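Local coordinates for group 3 allergen SMIPP-S YvT004A06 (Sarcoptes scabiei type hominis, PDB 3H7T), which is an inactivated scabies mite paralogue of trypsin-like serine proteases that probably no longer cleaves proteins and carries bound zinc ions, at residues C152-I165 with Y202-F214. Residues are numbered along the deposited sequence; the frame is centred on the assembly and turned at random.
Sequences CEEQYKQIEADKYI and YISSMPSEFPSVF. With ZN (zinc ion), chain D; ZN (zinc ion), chain F.
Tyr156 reaches from helix 149-157 into the loop that leads to strand 212-216, in the C-terminal half of this chymotrypsin-type fold. CB leaves the helix alongside the loop rather than facing it, and chi1 of -88° swings the ring across. CD1 lies near Phe210 CD1, where the Phe210 edge meets the Tyr156 face in a T-shaped pair with planes at 73°. On that same face sits Met206: its CE is 3.8 Å from Tyr156 CD2. CE1 comes within 3.8 Å of Phe210 CB. Met206 CE stands 3.4 Å from Tyr156 CE2 in a CH-pi contact, while SD lies obliquely, a Met-aromatic approach. Met206 gets there because its chain bends at both chi2 and chi3, and Ala161 CB touches its SD. Ile165 CD1 covers the opposite face of the ring. CZ meets Val213 CG2, and at the tip OH touches the same methyl and donates to Pro211 O at 2.6 Å, with a C=O...OH angle of 174°. Ile159, three residues on from Tyr156, puts CD1 on Met206 CE at 3.6 Å and touches Phe210 CZ. Cys152 SG, disulfide-bonded to Cys171, packs on Pro211 CB, and Gln155 OE1 lies 3.3 Å from Pro211 CD. Glu209, just before Phe210, binds zinc through OE2 together with Glu178. Past the Schellman motif that ends the helix, with Glu160 as its C-prime residue, Ile203 CG2 sits over the Tyr164 face, 3.6 Å from Tyr164 CE2.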
ATOM      1  N   CYS A 152      -8.257 -17.375   5.373  1.00 24.98           N
ATOM      2  CA  CYS A 152      -6.873 -16.928   5.171  1.00 24.30           C
ATOM      3  C   CYS A 152      -6.004 -17.227   6.390  1.00 23.26           C
ATOM      4  O   CYS A 152      -4.892 -17.725   6.250  1.00 22.56           O
ATOM      5  CB  CYS A 152      -6.845 -15.438   4.844  1.00 23.44           C
ATOM      6  SG  CYS A 152      -5.214 -14.693   4.612  1.00 30.31           S
ATOM      7  N   GLU A 153      -6.521 -16.927   7.582  1.00 22.43           N
ATOM      8  CA  GLU A 153      -5.817 -17.260   8.813  1.00 21.92           C
ATOM      9  C   GLU A 153      -5.510 -18.747   8.949  1.00 21.86           C
ATOM     10  O   GLU A 153      -4.405 -19.117   9.370  1.00 21.39           O
ATOM     11  CB  GLU A 153      -6.581 -16.805  10.056  1.00 21.33           C
ATOM     12  CG  GLU A 153      -5.801 -17.185  11.310  1.00 26.92           C
ATOM     13  CD  GLU A 153      -6.449 -16.751  12.595  1.00 33.68           C
ATOM     14  OE1 GLU A 153      -7.673 -16.939  12.751  1.00 36.89           O
ATOM     15  OE2 GLU A 153      -5.712 -16.238  13.460  1.00 37.00           O
ATOM     16  N   GLU A 154      -6.495 -19.583   8.622  1.00 22.29           N
ATOM     17  CA  GLU A 154      -6.323 -21.040   8.654  1.00 24.18           C
ATOM     18  C   GLU A 154      -5.188 -21.486   7.731  1.00 24.56           C
ATOM     19  O   GLU A 154      -4.352 -22.299   8.141  1.00 25.31           O
ATOM     20  CB  GLU A 154      -7.625 -21.764   8.306  1.00 24.65           C
ATOM     21  CG  GLU A 154      -8.710 -21.638   9.372  1.00 30.13           C
ATOM     22  CD  GLU A 154     -10.067 -22.139   8.914  1.00 37.82           C
ATOM     23  OE1 GLU A 154     -11.048 -21.955   9.668  1.00 40.67           O
ATOM     24  OE2 GLU A 154     -10.161 -22.713   7.805  1.00 43.18           O
ATOM     25  N   GLN A 155      -5.148 -20.932   6.510  1.00 24.59           N
ATOM     26  CA  GLN A 155      -4.059 -21.179   5.550  1.00 25.60           C
ATOM     27  C   GLN A 155      -2.683 -20.764   6.082  1.00 25.20           C
ATOM     28  O   GLN A 155      -1.710 -21.510   5.953  1.00 26.78           O
ATOM     29  CB  GLN A 155      -4.294 -20.426   4.231  1.00 25.84           C
ATOM     30  CG  GLN A 155      -5.544 -20.782   3.437  1.00 29.00           C
ATOM     31  CD  GLN A 155      -5.614 -19.997   2.137  1.00 34.24           C
ATOM     32  OE1 GLN A 155      -4.643 -19.944   1.379  1.00 31.96           O
ATOM     33  NE2 GLN A 155      -6.757 -19.368   1.882  1.00 36.41           N
ATOM     34  N   TYR A 156      -2.599 -19.552   6.634  1.00 24.59           N
ATOM     35  CA  TYR A 156      -1.357 -19.052   7.230  1.00 24.26           C
ATOM     36  C   TYR A 156      -0.934 -19.880   8.448  1.00 24.65           C
ATOM     37  O   TYR A 156       0.266 -20.074   8.694  1.00 23.46           O
ATOM     38  CB  TYR A 156      -1.500 -17.573   7.613  1.00 23.23           C
ATOM     39  CG  TYR A 156      -1.153 -16.599   6.501  1.00 21.62           C
ATOM     40  CD1 TYR A 156      -1.931 -16.519   5.335  1.00 17.76           C
ATOM     41  CD2 TYR A 156      -0.048 -15.749   6.618  1.00 20.03           C
ATOM     42  CE1 TYR A 156      -1.603 -15.627   4.309  1.00 18.26           C
ATOM     43  CE2 TYR A 156       0.286 -14.850   5.597  1.00 21.85           C
ATOM     44  CZ  TYR A 156      -0.494 -14.795   4.450  1.00 20.61           C
ATOM     45  OH  TYR A 156      -0.164 -13.909   3.446  1.00 22.05           O
ATOM     46  N   LYS A 157      -1.923 -20.366   9.200  1.00 25.23           N
ATOM     47  CA  LYS A 157      -1.671 -21.202  10.375  1.00 26.70           C
ATOM     48  C   LYS A 157      -0.920 -22.493  10.025  1.00 28.41           C
ATOM     49  O   LYS A 157      -0.182 -23.016  10.864  1.00 28.31           O
ATOM     50  CB  LYS A 157      -2.982 -21.536  11.097  1.00 26.42           C
ATOM     51  CG  LYS A 157      -2.806 -22.105  12.499  1.00 27.26           C
ATOM     52  CD  LYS A 157      -4.155 -22.421  13.142  1.00 33.76           C
ATOM     53  N   GLN A 158      -1.117 -22.990   8.797  1.00 29.60           N
ATOM     54  CA  GLN A 158      -0.447 -24.198   8.292  1.00 32.13           C
ATOM     55  C   GLN A 158       1.076 -24.121   8.386  1.00 32.44           C
ATOM     56  O   GLN A 158       1.745 -25.137   8.588  1.00 32.98           O
ATOM     57  CB  GLN A 158      -0.824 -24.455   6.827  1.00 32.55           C
ATOM     58  CG  GLN A 158      -2.192 -25.068   6.587  1.00 37.56           C
ATOM     59  CD  GLN A 158      -2.518 -25.181   5.104  1.00 44.26           C
ATOM     60  OE1 GLN A 158      -3.554 -24.702   4.647  1.00 46.42           O
ATOM     61  NE2 GLN A 158      -1.625 -25.814   4.341  1.00 49.46           N
ATOM     62  N   ILE A 159       1.620 -22.919   8.213  1.00 32.25           N
ATOM     63  CA  ILE A 159       3.060 -22.707   8.314  1.00 31.69           C
ATOM     64  C   ILE A 159       3.378 -21.817   9.517  1.00 31.64           C
ATOM     65  O   ILE A 159       4.392 -21.122   9.539  1.00 31.41           O
ATOM     66  CB  ILE A 159       3.673 -22.158   6.996  1.00 31.88           C
ATOM     67  CG1 ILE A 159       3.078 -20.795   6.621  1.00 31.50           C
ATOM     68  CG2 ILE A 159       3.488 -23.165   5.860  1.00 33.01           C
ATOM     69  CD1 ILE A 159       3.950 -19.999   5.676  1.00 33.95           C
ATOM     70  N   GLU A 160       2.492 -21.870  10.517  1.00 31.45           N
ATOM     71  CA  GLU A 160       2.591 -21.074  11.750  1.00 32.36           C
ATOM     72  C   GLU A 160       2.789 -19.575  11.488  1.00 31.43           C
ATOM     73  O   GLU A 160       3.606 -18.925  12.143  1.00 32.63           O
ATOM     74  CB  GLU A 160       3.705 -21.617  12.673  1.00 33.35           C
ATOM     75  CG  GLU A 160       3.873 -23.138  12.669  1.00 38.47           C
ATOM     76  CD  GLU A 160       3.071 -23.847  13.746  1.00 47.95           C
ATOM     77  OE1 GLU A 160       3.630 -24.777  14.371  1.00 52.27           O
ATOM     78  OE2 GLU A 160       1.892 -23.487  13.972  1.00 50.41           O
ATOM     79  N   ALA A 161       2.046 -19.024  10.530  1.00 29.01           N
ATOM     80  CA  ALA A 161       2.182 -17.606  10.194  1.00 26.62           C
ATOM     81  C   ALA A 161       0.906 -16.830  10.504  1.00 25.08           C
ATOM     82  O   ALA A 161       0.753 -15.675  10.100  1.00 23.11           O
ATOM     83  CB  ALA A 161       2.586 -17.434   8.720  1.00 25.58           C
ATOM     84  N   ASP A 162       0.001 -17.468  11.236  1.00 25.85           N
ATOM     85  CA  ASP A 162      -1.305 -16.883  11.541  1.00 26.60           C
ATOM     86  C   ASP A 162      -1.235 -15.565  12.322  1.00 26.05           C
ATOM     87  O   ASP A 162      -2.213 -14.830  12.362  1.00 26.46           O
ATOM     88  CB  ASP A 162      -2.203 -17.903  12.256  1.00 26.84           C
ATOM     89  CG  ASP A 162      -1.517 -18.566  13.439  1.00 30.95           C
ATOM     90  OD1 ASP A 162      -2.042 -18.417  14.557  1.00 30.94           O
ATOM     91  OD2 ASP A 162      -0.464 -19.237  13.257  1.00 33.04           O
ATOM     92  N   LYS A 163      -0.077 -15.264  12.908  1.00 25.84           N
ATOM     93  CA  LYS A 163       0.150 -14.006  13.639  1.00 26.30           C
ATOM     94  C   LYS A 163       0.020 -12.748  12.764  1.00 25.95           C
ATOM     95  O   LYS A 163      -0.240 -11.656  13.280  1.00 24.61           O
ATOM     96  CB  LYS A 163       1.533 -14.012  14.309  1.00 27.03           C
ATOM     97  CG  LYS A 163       2.699 -13.831  13.312  1.00 31.16           C
ATOM     98  CD  LYS A 163       4.015 -13.497  13.985  1.00 37.79           C
ATOM     99  CE  LYS A 163       4.844 -14.737  14.233  1.00 39.79           C
ATOM    100  NZ  LYS A 163       6.195 -14.364  14.729  1.00 48.69           N
ATOM    101  N   TYR A 164       0.225 -12.897  11.455  1.00 24.77           N
ATOM    102  CA  TYR A 164       0.110 -11.772  10.519  1.00 22.73           C
ATOM    103  C   TYR A 164      -1.331 -11.421  10.161  1.00 22.33           C
ATOM    104  O   TYR A 164      -1.583 -10.339   9.615  1.00 23.26           O
ATOM    105  CB  TYR A 164       0.905 -12.039   9.231  1.00 22.24           C
ATOM    106  CG  TYR A 164       2.392 -12.240   9.457  1.00 26.42           C
ATOM    107  CD1 TYR A 164       3.154 -11.270  10.112  1.00 27.08           C
ATOM    108  CD2 TYR A 164       3.029 -13.396   9.020  1.00 26.80           C
ATOM    109  CE1 TYR A 164       4.521 -11.451  10.324  1.00 33.25           C
ATOM    110  CE2 TYR A 164       4.400 -13.587   9.222  1.00 31.69           C
ATOM    111  CZ  TYR A 164       5.134 -12.612   9.878  1.00 32.65           C
ATOM    112  OH  TYR A 164       6.482 -12.791  10.086  1.00 35.06           O
ATOM    113  N   ILE A 165      -2.267 -12.323  10.465  1.00 21.58           N
ATOM    114  CA  ILE A 165      -3.680 -12.141  10.091  1.00 20.58           C
ATOM    115  C   ILE A 165      -4.520 -11.754  11.313  1.00 22.50           C
ATOM    116  O   ILE A 165      -4.630 -12.513  12.287  1.00 22.46           O
ATOM    117  CB  ILE A 165      -4.273 -13.416   9.409  1.00 20.27           C
ATOM    118  CG1 ILE A 165      -3.281 -14.026   8.381  1.00 22.18           C
ATOM    119  CG2 ILE A 165      -5.661 -13.135   8.807  1.00 20.83           C
ATOM    120  CD1 ILE A 165      -2.996 -13.145   7.167  1.00 17.99           C
ATOM    121  N   TYR A 202       3.918  -6.370   2.589  1.00 20.35           N
ATOM    122  CA  TYR A 202       4.790  -7.393   2.028  1.00 20.20           C
ATOM    123  C   TYR A 202       5.458  -8.172   3.148  1.00 19.69           C
ATOM    124  O   TYR A 202       6.207  -7.613   3.931  1.00 19.32           O
ATOM    125  CB  TYR A 202       5.841  -6.769   1.110  1.00 18.73           C
ATOM    126  CG  TYR A 202       6.756  -7.795   0.500  1.00 22.17           C
ATOM    127  CD1 TYR A 202       6.350  -8.550  -0.605  1.00 18.81           C
ATOM    128  CD2 TYR A 202       8.023  -8.027   1.033  1.00 24.27           C
ATOM    129  CE1 TYR A 202       7.192  -9.520  -1.162  1.00 20.38           C
ATOM    130  CE2 TYR A 202       8.876  -8.977   0.475  1.00 28.09           C
ATOM    131  CZ  TYR A 202       8.456  -9.716  -0.615  1.00 24.28           C
ATOM    132  OH  TYR A 202       9.306 -10.652  -1.155  1.00 26.05           O
ATOM    133  N   ILE A 203       5.171  -9.462   3.232  1.00 21.10           N
ATOM    134  CA  ILE A 203       5.754 -10.294   4.280  1.00 22.19           C
ATOM    135  C   ILE A 203       6.900 -11.106   3.678  1.00 23.68           C
ATOM    136  O   ILE A 203       6.683 -12.109   2.997  1.00 23.86           O
ATOM    137  CB  ILE A 203       4.701 -11.210   4.945  1.00 21.87           C
ATOM    138  CG1 ILE A 203       3.472 -10.389   5.375  1.00 28.47           C
ATOM    139  CG2 ILE A 203       5.315 -11.955   6.132  1.00 21.47           C
ATOM    140  CD1 ILE A 203       2.262 -11.228   5.824  1.00 27.98           C
ATOM    141  N   SER A 204       8.124 -10.661   3.933  1.00 26.00           N
ATOM    142  CA  SER A 204       9.300 -11.247   3.288  1.00 28.23           C
ATOM    143  C   SER A 204       9.420 -12.762   3.514  1.00 29.93           C
ATOM    144  O   SER A 204       9.919 -13.468   2.652  1.00 31.41           O
ATOM    145  CB  SER A 204      10.574 -10.510   3.714  1.00 28.36           C
ATOM    146  OG  SER A 204      10.732 -10.530   5.118  1.00 32.24           O
ATOM    147  N   SER A 205       8.931 -13.262   4.647  1.00 31.31           N
ATOM    148  CA  SER A 205       9.038 -14.698   4.932  1.00 33.72           C
ATOM    149  C   SER A 205       8.018 -15.568   4.187  1.00 34.49           C
ATOM    150  O   SER A 205       8.158 -16.788   4.153  1.00 36.34           O
ATOM    151  CB  SER A 205       9.009 -14.982   6.440  1.00 33.43           C
ATOM    152  OG  SER A 205       7.733 -14.730   7.008  1.00 37.64           O
ATOM    153  N   MET A 206       7.012 -14.948   3.576  1.00 34.10           N
ATOM    154  CA  MET A 206       5.938 -15.701   2.943  1.00 33.38           C
ATOM    155  C   MET A 206       6.259 -16.125   1.507  1.00 32.92           C
ATOM    156  O   MET A 206       6.671 -15.300   0.687  1.00 33.14           O
ATOM    157  CB  MET A 206       4.615 -14.930   3.002  1.00 33.42           C
ATOM    158  CG  MET A 206       4.017 -14.805   4.413  1.00 34.71           C
ATOM    159  SD  MET A 206       3.658 -16.364   5.259  1.00 39.11           S
ATOM    160  CE  MET A 206       2.466 -17.074   4.127  1.00 39.30           C
ATOM    161  N   PRO A 207       6.082 -17.423   1.203  1.00 32.20           N
ATOM    162  CA  PRO A 207       6.162 -17.876  -0.182  1.00 31.30           C
ATOM    163  C   PRO A 207       4.847 -17.594  -0.897  1.00 30.44           C
ATOM    164  O   PRO A 207       3.884 -17.156  -0.261  1.00 30.57           O
ATOM    165  CB  PRO A 207       6.356 -19.387  -0.033  1.00 31.21           C
ATOM    166  CG  PRO A 207       5.579 -19.715   1.200  1.00 31.83           C
ATOM    167  CD  PRO A 207       5.784 -18.537   2.127  1.00 32.48           C
ATOM    168  N   SER A 208       4.799 -17.843  -2.202  1.00 29.84           N
ATOM    169  CA  SER A 208       3.538 -17.752  -2.932  1.00 28.95           C
ATOM    170  C   SER A 208       2.586 -18.891  -2.552  1.00 29.01           C
ATOM    171  O   SER A 208       2.931 -19.766  -1.743  1.00 28.72           O
ATOM    172  CB  SER A 208       3.768 -17.685  -4.449  1.00 28.55           C
ATOM    173  OG  SER A 208       4.426 -18.840  -4.931  1.00 25.86           O
ATOM    174  N   GLU A 209       1.395 -18.861  -3.154  1.00 29.57           N
ATOM    175  CA  GLU A 209       0.278 -19.787  -2.887  1.00 29.87           C
ATOM    176  C   GLU A 209      -0.577 -19.372  -1.693  1.00 28.95           C
ATOM    177  O   GLU A 209      -1.639 -19.947  -1.462  1.00 31.48           O
ATOM    178  CB  GLU A 209       0.719 -21.260  -2.770  1.00 30.43           C
ATOM    179  CG  GLU A 209       1.470 -21.808  -3.979  1.00 36.29           C
ATOM    180  CD  GLU A 209       0.648 -21.846  -5.255  1.00 40.23           C
ATOM    181  OE1 GLU A 209      -0.469 -22.405  -5.245  1.00 44.65           O
ATOM    182  OE2 GLU A 209       1.138 -21.337  -6.285  1.00 45.81           O
ATOM    183  N   PHE A 210      -0.120 -18.377  -0.938  1.00 26.41           N
ATOM    184  CA  PHE A 210      -0.919 -17.812   0.143  1.00 23.94           C
ATOM    185  C   PHE A 210      -1.470 -16.479  -0.351  1.00 22.20           C
ATOM    186  O   PHE A 210      -0.817 -15.805  -1.155  1.00 22.15           O
ATOM    187  CB  PHE A 210      -0.086 -17.606   1.410  1.00 23.01           C
ATOM    188  CG  PHE A 210       0.492 -18.885   1.985  1.00 27.27           C
ATOM    189  CD1 PHE A 210      -0.091 -19.488   3.090  1.00 27.67           C
ATOM    190  CD2 PHE A 210       1.623 -19.480   1.421  1.00 28.05           C
ATOM    191  CE1 PHE A 210       0.437 -20.659   3.636  1.00 30.10           C
ATOM    192  CE2 PHE A 210       2.152 -20.657   1.960  1.00 25.00           C
ATOM    193  CZ  PHE A 210       1.551 -21.246   3.064  1.00 29.89           C
ATOM    194  N   PRO A 211      -2.675 -16.093   0.112  1.00 20.68           N
ATOM    195  CA  PRO A 211      -3.195 -14.775  -0.249  1.00 19.26           C
ATOM    196  C   PRO A 211      -2.276 -13.668   0.253  1.00 18.81           C
ATOM    197  O   PRO A 211      -1.621 -13.827   1.283  1.00 20.42           O
ATOM    198  CB  PRO A 211      -4.529 -14.704   0.506  1.00 19.29           C
ATOM    199  CG  PRO A 211      -4.935 -16.102   0.704  1.00 19.55           C
ATOM    200  CD  PRO A 211      -3.655 -16.878   0.890  1.00 20.68           C
ATOM    201  N   SER A 212      -2.241 -12.552  -0.458  1.00 17.23           N
ATOM    202  CA  SER A 212      -1.486 -11.391  -0.007  1.00 17.59           C
ATOM    203  C   SER A 212      -2.233 -10.636   1.104  1.00 17.14           C
ATOM    204  O   SER A 212      -3.446 -10.765   1.247  1.00 16.51           O
ATOM    205  CB  SER A 212      -1.178 -10.456  -1.184  1.00 16.86           C
ATOM    206  OG  SER A 212      -0.362 -11.124  -2.129  1.00 17.21           O
ATOM    207  N   VAL A 213      -1.503  -9.825   1.862  1.00 18.28           N
ATOM    208  CA  VAL A 213      -2.068  -9.150   3.032  1.00 18.61           C
ATOM    209  C   VAL A 213      -2.120  -7.636   2.838  1.00 18.67           C
ATOM    210  O   VAL A 213      -1.147  -7.009   2.384  1.00 17.28           O
ATOM    211  CB  VAL A 213      -1.275  -9.550   4.314  1.00 20.17           C
ATOM    212  CG1 VAL A 213      -1.700  -8.728   5.540  1.00 18.54           C
ATOM    213  CG2 VAL A 213      -1.447 -11.047   4.576  1.00 16.90           C
ATOM    214  N   PHE A 214      -3.260  -7.054   3.207  1.00 18.79           N
ATOM    215  CA  PHE A 214      -3.528  -5.652   2.991  1.00 20.08           C
ATOM    216  C   PHE A 214      -4.038  -5.040   4.280  1.00 21.49           C
ATOM    217  O   PHE A 214      -4.981  -5.560   4.882  1.00 21.62           O
ATOM    218  CB  PHE A 214      -4.620  -5.475   1.924  1.00 21.09           C
ATOM    219  CG  PHE A 214      -4.212  -5.906   0.543  1.00 20.08           C
ATOM    220  CD1 PHE A 214      -3.756  -4.967  -0.378  1.00 18.87           C
ATOM    221  CD2 PHE A 214      -4.310  -7.251   0.149  1.00 18.20           C
ATOM    222  CE1 PHE A 214      -3.373  -5.354  -1.667  1.00 20.39           C
ATOM    223  CE2 PHE A 214      -3.932  -7.641  -1.136  1.00 17.91           C
ATOM    224  CZ  PHE A 214      -3.456  -6.687  -2.041  1.00 18.04           C
TER
HETATM  225 ZN    ZN D 237      -7.471 -15.162  14.775  1.00 65.45          ZN
HETATM  226 ZN    ZN F 239      -0.054 -21.819  -8.065  1.00 52.34          ZN
HETATM  227  O   HOH W   1      -9.336 -16.540  14.494  1.00 46.06           O
HETATM  228  O   HOH W   2      -3.969 -19.063  -1.751  1.00 30.35           O
HETATM  229  O   HOH W   3      -1.097 -23.413  -7.548  1.00 29.22           O